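Local coordinates for protein AvrRxo1-ORF2 (Xanthomonas oryzae pv. oryzicola, PDB 4Z8T) that binds the type III effector AvrRxo1-ORF1, a protein with a polynucleotide kinase domain, and probably acts as its chaperone, at residues A9-F12 with H13-K17; T83-E86 with F87-V91. One frame throughout, in Å; residues are numbered along the deposited sequence.

Interaction 1. Residues A9-F12 with H13-K17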
ATOM      1  N   ALA B   9     -20.322  10.161   7.548  1.00 20.17           N
ATOM      2  CA  ALA B   9     -20.207   9.026   6.636  1.00 16.92           C
ATOM      3  C   ALA B   9     -20.243   9.511   5.193  1.00 17.17           C
ATOM      4  O   ALA B   9     -19.432   9.093   4.370  1.00 17.93           O
ATOM      5  CB  ALA B   9     -21.314   8.004   6.886  1.00 17.30           C
ATOM      6  N   LEU B  10     -21.179  10.410   4.887  1.00 19.47           N
ATOM      7  CA  LEU B  10     -21.289  10.923   3.528  1.00 18.70           C
ATOM      8  C   LEU B  10     -20.041  11.668   3.078  1.00 18.65           C
ATOM      9  O   LEU B  10     -19.616  11.519   1.937  1.00 20.49           O
ATOM     10  CB  LEU B  10     -22.521  11.816   3.370  1.00 20.03           C
ATOM     11  CG  LEU B  10     -23.859  11.084   3.282  1.00 23.58           C
ATOM     12  CD1 LEU B  10     -25.017  12.087   3.328  1.00 25.63           C
ATOM     13  CD2 LEU B  10     -23.932  10.253   2.018  1.00 21.97           C
ATOM     14  N   GLU B  11     -19.465  12.470   3.967  1.00 19.98           N
ATOM     15  CA  GLU B  11     -18.266  13.227   3.611  1.00 20.13           C
ATOM     16  C   GLU B  11     -17.057  12.306   3.454  1.00 21.50           C
ATOM     17  O   GLU B  11     -16.239  12.500   2.556  1.00 20.66           O
ATOM     18  CB  GLU B  11     -18.004  14.349   4.624  1.00 21.15           C
ATOM     19  CG  GLU B  11     -16.857  15.299   4.246  1.00 25.39           C
ATOM     20  CD  GLU B  11     -17.172  16.210   3.058  1.00 31.84           C
ATOM     21  OE1 GLU B  11     -18.322  16.206   2.570  1.00 29.93           O
ATOM     22  OE2 GLU B  11     -16.257  16.945   2.613  1.00 31.33           O
ATOM     23  N   PHE B  12     -16.947  11.290   4.308  1.00 18.08           N
ATOM     24  CA  PHE B  12     -15.861  10.328   4.158  1.00 17.41           C
ATOM     25  C   PHE B  12     -15.952   9.642   2.794  1.00 18.64           C
ATOM     26  O   PHE B  12     -14.967   9.514   2.075  1.00 18.14           O
ATOM     27  CB  PHE B  12     -15.899   9.297   5.290  1.00 18.24           C
ATOM     28  CG  PHE B  12     -14.639   8.480   5.419  1.00 18.77           C
ATOM     29  CD1 PHE B  12     -13.596   8.913   6.226  1.00 18.87           C
ATOM     30  CD2 PHE B  12     -14.500   7.276   4.743  1.00 18.41           C
ATOM     31  CE1 PHE B  12     -12.440   8.154   6.365  1.00 20.94           C
ATOM     32  CE2 PHE B  12     -13.343   6.519   4.881  1.00 20.95           C
ATOM     33  CZ  PHE B  12     -12.313   6.967   5.693  1.00 20.62           C
ATOM     34  N   HIS B  13     -17.154   9.208   2.444  1.00 17.47           N
ATOM     35  CA  HIS B  13     -17.407   8.557   1.162  1.00 16.31           C
ATOM     36  C   HIS B  13     -17.040   9.496   0.001  1.00 17.69           C
ATOM     37  O   HIS B  13     -16.384   9.097  -0.960  1.00 18.81           O
ATOM     38  CB  HIS B  13     -18.891   8.151   1.134  1.00 17.01           C
ATOM     39  CG  HIS B  13     -19.331   7.470  -0.124  1.00 16.68           C
ATOM     40  ND1 HIS B  13     -19.138   6.127  -0.353  1.00 15.87           N
ATOM     41  CD2 HIS B  13     -20.017   7.944  -1.193  1.00 16.91           C
ATOM     42  CE1 HIS B  13     -19.647   5.810  -1.536  1.00 18.97           C
ATOM     43  NE2 HIS B  13     -20.189   6.889  -2.059  1.00 18.04           N
ATOM     44  N   LYS B  14     -17.463  10.753   0.093  1.00 19.06           N
ATOM     45  CA  LYS B  14     -17.170  11.710  -0.972  1.00 20.10           C
ATOM     46  C   LYS B  14     -15.655  11.878  -1.172  1.00 18.39           C
ATOM     47  O   LYS B  14     -15.146  11.821  -2.302  1.00 21.53           O
ATOM     48  CB  LYS B  14     -17.804  13.063  -0.627  1.00 20.19           C
ATOM     49  CG  LYS B  14     -17.660  14.107  -1.715  1.00 27.75           C
ATOM     50  CD  LYS B  14     -18.377  15.372  -1.275  1.00 30.83           C
ATOM     51  CE  LYS B  14     -18.304  16.451  -2.331  1.00 34.28           C
ATOM     52  NZ  LYS B  14     -18.872  17.729  -1.793  1.00 40.26           N
ATOM     53  N   LYS B  15     -14.939  12.067  -0.073  1.00 19.72           N
ATOM     54  CA  LYS B  15     -13.503  12.312  -0.135  1.00 19.62           C
ATOM     55  C   LYS B  15     -12.764  11.059  -0.587  1.00 19.72           C
ATOM     56  O   LYS B  15     -11.784  11.136  -1.337  1.00 18.81           O
ATOM     57  CB  LYS B  15     -12.981  12.786   1.226  1.00 21.49           C
ATOM     58  CG  LYS B  15     -13.459  14.179   1.608  1.00 23.35           C
ATOM     59  CD  LYS B  15     -13.102  15.170   0.499  1.00 28.17           C
ATOM     60  CE  LYS B  15     -13.385  16.611   0.921  1.00 36.30           C
ATOM     61  NZ  LYS B  15     -13.064  17.552  -0.200  1.00 39.21           N
ATOM     62  N   LEU B  16     -13.228   9.897  -0.132  1.00 18.48           N
ATOM     63  CA  LEU B  16     -12.626   8.644  -0.562  1.00 18.26           C
ATOM     64  C   LEU B  16     -12.839   8.409  -2.062  1.00 19.70           C
ATOM     65  O   LEU B  16     -11.950   7.909  -2.744  1.00 18.46           O
ATOM     66  CB  LEU B  16     -13.169   7.465   0.265  1.00 18.40           C
ATOM     67  CG  LEU B  16     -12.585   6.091  -0.034  1.00 19.24           C
ATOM     68  CD1 LEU B  16     -11.047   6.055   0.088  1.00 20.07           C
ATOM     69  CD2 LEU B  16     -13.218   5.101   0.932  1.00 19.06           C
ATOM     70  N   LYS B  17     -14.014   8.767  -2.579  1.00 17.59           N
ATOM     71  CA  LYS B  17     -14.252   8.705  -4.018  1.00 20.72           C
ATOM     72  C   LYS B  17     -13.259   9.581  -4.782  1.00 22.31           C
ATOM     73  O   LYS B  17     -12.745   9.179  -5.825  1.00 20.18           O
ATOM     74  CB  LYS B  17     -15.670   9.152  -4.353  1.00 24.13           C
ATOM     75  CG  LYS B  17     -16.713   8.066  -4.231  1.00 23.94           C
ATOM     76  CD  LYS B  17     -18.103   8.600  -4.579  1.00 27.57           C
ATOM     77  CE  LYS B  17     -18.172   9.034  -6.029  1.00 28.90           C
ATOM     78  NZ  LYS B  17     -19.547   9.478  -6.412  1.00 34.77           N
TER
HETATM   79  O   HOH W   1     -19.381  18.044   0.732  1.00 42.84           O

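Interaction 2. Residues T83-E86 with F87-V91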
ATOM      1  N   THR B  83       2.370  -6.882 -26.292  1.00 42.63           N
ATOM      2  CA  THR B  83       1.598  -6.948 -27.530  1.00 41.59           C
ATOM      3  C   THR B  83       0.122  -7.273 -27.307  1.00 42.59           C
ATOM      4  O   THR B  83      -0.235  -7.925 -26.325  1.00 41.20           O
ATOM      5  CB  THR B  83       2.200  -7.999 -28.479  1.00 45.30           C
ATOM      6  OG1 THR B  83       2.309  -9.254 -27.794  1.00 46.04           O
ATOM      7  CG2 THR B  83       3.583  -7.567 -28.933  1.00 46.13           C
ATOM      8  N   LEU B  84      -0.726  -6.825 -28.232  1.00 41.82           N
ATOM      9  CA  LEU B  84      -2.159  -7.096 -28.168  1.00 42.32           C
ATOM     10  C   LEU B  84      -2.466  -8.563 -28.442  1.00 45.36           C
ATOM     11  O   LEU B  84      -3.513  -9.074 -28.036  1.00 43.20           O
ATOM     12  CB  LEU B  84      -2.921  -6.213 -29.153  1.00 44.85           C
ATOM     13  CG  LEU B  84      -2.950  -4.712 -28.867  1.00 44.24           C
ATOM     14  CD1 LEU B  84      -3.653  -3.984 -29.988  1.00 45.58           C
ATOM     15  CD2 LEU B  84      -3.655  -4.429 -27.563  1.00 40.09           C
ATOM     16  N   LYS B  85      -1.550  -9.236 -29.132  1.00 46.84           N
ATOM     17  CA  LYS B  85      -1.704 -10.653 -29.442  1.00 46.23           C
ATOM     18  C   LYS B  85      -1.511 -11.463 -28.169  1.00 46.67           C
ATOM     19  O   LYS B  85      -2.161 -12.488 -27.954  1.00 47.17           O
ATOM     20  CB  LYS B  85      -0.677 -11.068 -30.498  1.00 48.75           C
ATOM     21  CG  LYS B  85      -0.898 -12.445 -31.102  1.00 51.55           C
ATOM     22  CD  LYS B  85       0.015 -13.490 -30.481  1.00 53.70           C
ATOM     23  CE  LYS B  85       0.155 -14.697 -31.399  1.00 56.95           C
ATOM     24  NZ  LYS B  85       0.693 -14.299 -32.732  1.00 60.73           N
ATOM     25  N   GLU B  86      -0.610 -10.978 -27.326  1.00 44.32           N
ATOM     26  CA  GLU B  86      -0.335 -11.571 -26.028  1.00 44.61           C
ATOM     27  C   GLU B  86      -1.546 -11.357 -25.131  1.00 40.61           C
ATOM     28  O   GLU B  86      -2.051 -12.289 -24.501  1.00 41.18           O
ATOM     29  CB  GLU B  86       0.874 -10.855 -25.435  1.00 45.48           C
ATOM     30  CG  GLU B  86       1.653 -11.589 -24.364  1.00 47.80           C
ATOM     31  CD  GLU B  86       3.015 -10.948 -24.139  1.00 49.17           C
ATOM     32  OE1 GLU B  86       3.297  -9.907 -24.777  1.00 48.25           O
ATOM     33  OE2 GLU B  86       3.810 -11.482 -23.340  1.00 56.53           O
ATOM     34  N   PHE B  87      -1.998 -10.108 -25.091  1.00 36.55           N
ATOM     35  CA  PHE B  87      -3.125  -9.696 -24.267  1.00 37.43           C
ATOM     36  C   PHE B  87      -4.376 -10.472 -24.648  1.00 37.98           C
ATOM     37  O   PHE B  87      -5.199 -10.791 -23.793  1.00 36.03           O
ATOM     38  CB  PHE B  87      -3.359  -8.193 -24.423  1.00 35.52           C
ATOM     39  CG  PHE B  87      -4.394  -7.633 -23.487  1.00 29.60           C
ATOM     40  CD1 PHE B  87      -4.246  -7.755 -22.115  1.00 31.97           C
ATOM     41  CD2 PHE B  87      -5.498  -6.967 -23.978  1.00 29.50           C
ATOM     42  CE1 PHE B  87      -5.192  -7.233 -21.261  1.00 25.63           C
ATOM     43  CE2 PHE B  87      -6.447  -6.440 -23.130  1.00 32.44           C
ATOM     44  CZ  PHE B  87      -6.293  -6.573 -21.764  1.00 26.16           C
ATOM     45  N   ALA B  88      -4.511 -10.775 -25.936  1.00 36.83           N
ATOM     46  CA  ALA B  88      -5.622 -11.587 -26.427  1.00 39.33           C
ATOM     47  C   ALA B  88      -5.763 -12.912 -25.680  1.00 37.33           C
ATOM     48  O   ALA B  88      -6.871 -13.313 -25.321  1.00 40.44           O
ATOM     49  CB  ALA B  88      -5.461 -11.842 -27.910  1.00 43.45           C
ATOM     50  N   HIS B  89      -4.644 -13.598 -25.468  1.00 38.23           N
ATOM     51  CA  HIS B  89      -4.650 -14.860 -24.736  1.00 39.71           C
ATOM     52  C   HIS B  89      -5.173 -14.672 -23.316  1.00 38.12           C
ATOM     53  O   HIS B  89      -5.908 -15.517 -22.801  1.00 36.44           O
ATOM     54  CB  HIS B  89      -3.246 -15.460 -24.695  1.00 43.50           C
ATOM     55  CG  HIS B  89      -2.735 -15.898 -26.031  1.00 47.98           C
ATOM     56  ND1 HIS B  89      -3.512 -15.873 -27.172  1.00 49.16           N
ATOM     57  CD2 HIS B  89      -1.525 -16.374 -26.410  1.00 51.34           C
ATOM     58  CE1 HIS B  89      -2.799 -16.314 -28.195  1.00 51.20           C
ATOM     59  NE2 HIS B  89      -1.592 -16.625 -27.759  1.00 51.78           N
ATOM     60  N   ILE B  90      -4.771 -13.569 -22.687  1.00 35.02           N
ATOM     61  CA  ILE B  90      -5.244 -13.221 -21.352  1.00 33.17           C
ATOM     62  C   ILE B  90      -6.759 -13.058 -21.351  1.00 31.60           C
ATOM     63  O   ILE B  90      -7.458 -13.665 -20.537  1.00 29.29           O
ATOM     64  CB  ILE B  90      -4.616 -11.900 -20.873  1.00 33.68           C
ATOM     65  CG1 ILE B  90      -3.092 -12.020 -20.797  1.00 35.61           C
ATOM     66  CG2 ILE B  90      -5.223 -11.460 -19.537  1.00 30.68           C
ATOM     67  CD1 ILE B  90      -2.600 -12.946 -19.716  1.00 39.84           C
ATOM     68  N   VAL B  91      -7.262 -12.234 -22.270  1.00 28.61           N
ATOM     69  CA  VAL B  91      -8.690 -11.938 -22.348  1.00 29.82           C
ATOM     70  C   VAL B  91      -9.518 -13.207 -22.556  1.00 32.79           C
ATOM     71  O   VAL B  91     -10.579 -13.381 -21.941  1.00 32.82           O
ATOM     72  CB  VAL B  91      -8.979 -10.906 -23.458  1.00 33.08           C
ATOM     73  CG1 VAL B  91     -10.472 -10.706 -23.637  1.00 36.58           C
ATOM     74  CG2 VAL B  91      -8.313  -9.582 -23.119  1.00 32.14           C
TER

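Interaction 1. Residues A9-F12 with H13-K17
Glu-11 runs alongside Lys-15, its OE2 3.4 Å from Lys-15 CE, the two side chains pointing the same way. A bend at chi2 (70°) swings the acid back toward the following turn. The contact is one of methylenes against oxygen, not a salt bridge, since Glu-11 OE2 and Lys-15 NZ remain 4.3 Å apart. The other oxygen serves Lys-14 through a water, which donates to Glu-11 OE1 at 2.8 Å and accepts from Lys-14 NZ at 2.6 Å. Lys-14 reaches that water because its chain is extended along its whole length. One carboxylate thus bears on two lysines, three and four residues on, and the positive charges would be expected to favour its ionised form. Beneath, the backbone is regular alpha-helix. His-13 N donates to Ala-9 O at 3.0 Å and Leu-16 N to Phe-12 O at 2.8 Å, with N-H...O angles of 166° and 159°. The side chains of Phe-12 and Leu-16 meet at an angle, CE2 of the ring lying 4.2 Å from Leu-16 CD2. The imidazole of His-13 leads away from residues 9-12 and offers one ring face to Lys-17 CG, 4.2 Å above the plane; its ND1 and NE2 are bonded to Tyr-270 and Asp-229 of the AvrRxo1-ORF1 chain, which would fix the ring's rotation. The segments form part of helix 6-38, set between chains: Ala-9, His-13, Leu-16 and Lys-17 face AvrRxo1-ORF1, while Phe-12 and Lys-15 pack on Leu-30, and Glu-11 on Val-33, in helix 6-38 of the second AvrRxo1-ORF2 subunit.

Interaction 2. Residues T83-E86 with F87-V91
Phe-87 hangs its CB 3.7 Å from Thr-83 O, the carbonyl that also accepts its backbone N-H at 3.1 Å. The tightly packed side is the one that buries Leu-84, Phe-87 and Ala-88: Phe-87 meets Tyr-74 of helix 63-77 edge-to-face, all three side chains press on helix 45-51, and Val-91 CG2 sits over one face of the Phe-87 ring, 3.7 Å above its plane. The exposed side is looser: there the His-89 ring sets one face against Lys-85 O, which is 3.7 Å above the ring plane and offset toward the rim. His-89 CG lies beside its own backbone N (chi1 -67°), which folds the ring back over the preceding turn. The backbone N-H of His-89 makes just a weak bond to Glu-86 O, with an angle of 125°. At the start of the helix, Thr-83 OG1 accepts weakly from Glu-86 N at 3.4 Å and donates, also weakly, to Glu-86 OE1, an oxygen that takes a further hydrogen bond from Met-82 N. The arrangement is an N-cap with Thr-83 in the capping position, opening the amphipathic helix 84-94.

Overall arrangement
Both contacts lie within single helices, yet they serve different surfaces. Interaction 1 belongs to the long helix 6-38, with its centre about 23 Å from the chain's centre, and its buried residues are covered by other chains. Interaction 2, centred about 14 Å out and on the opposite side of the chain's centre, has its apolar face closed by helices 45-51 and 63-77 of the same chain; no other protein chain of the assembly touches it. The centres of interactions 1 and 2 are about 37 Å apart. In interaction 1 the glutamate-lysine group lies at the more exposed edge beside the second subunit, while buried His-13 makes its polar bonds across the effector interface; weak capping bonds mark interaction 2.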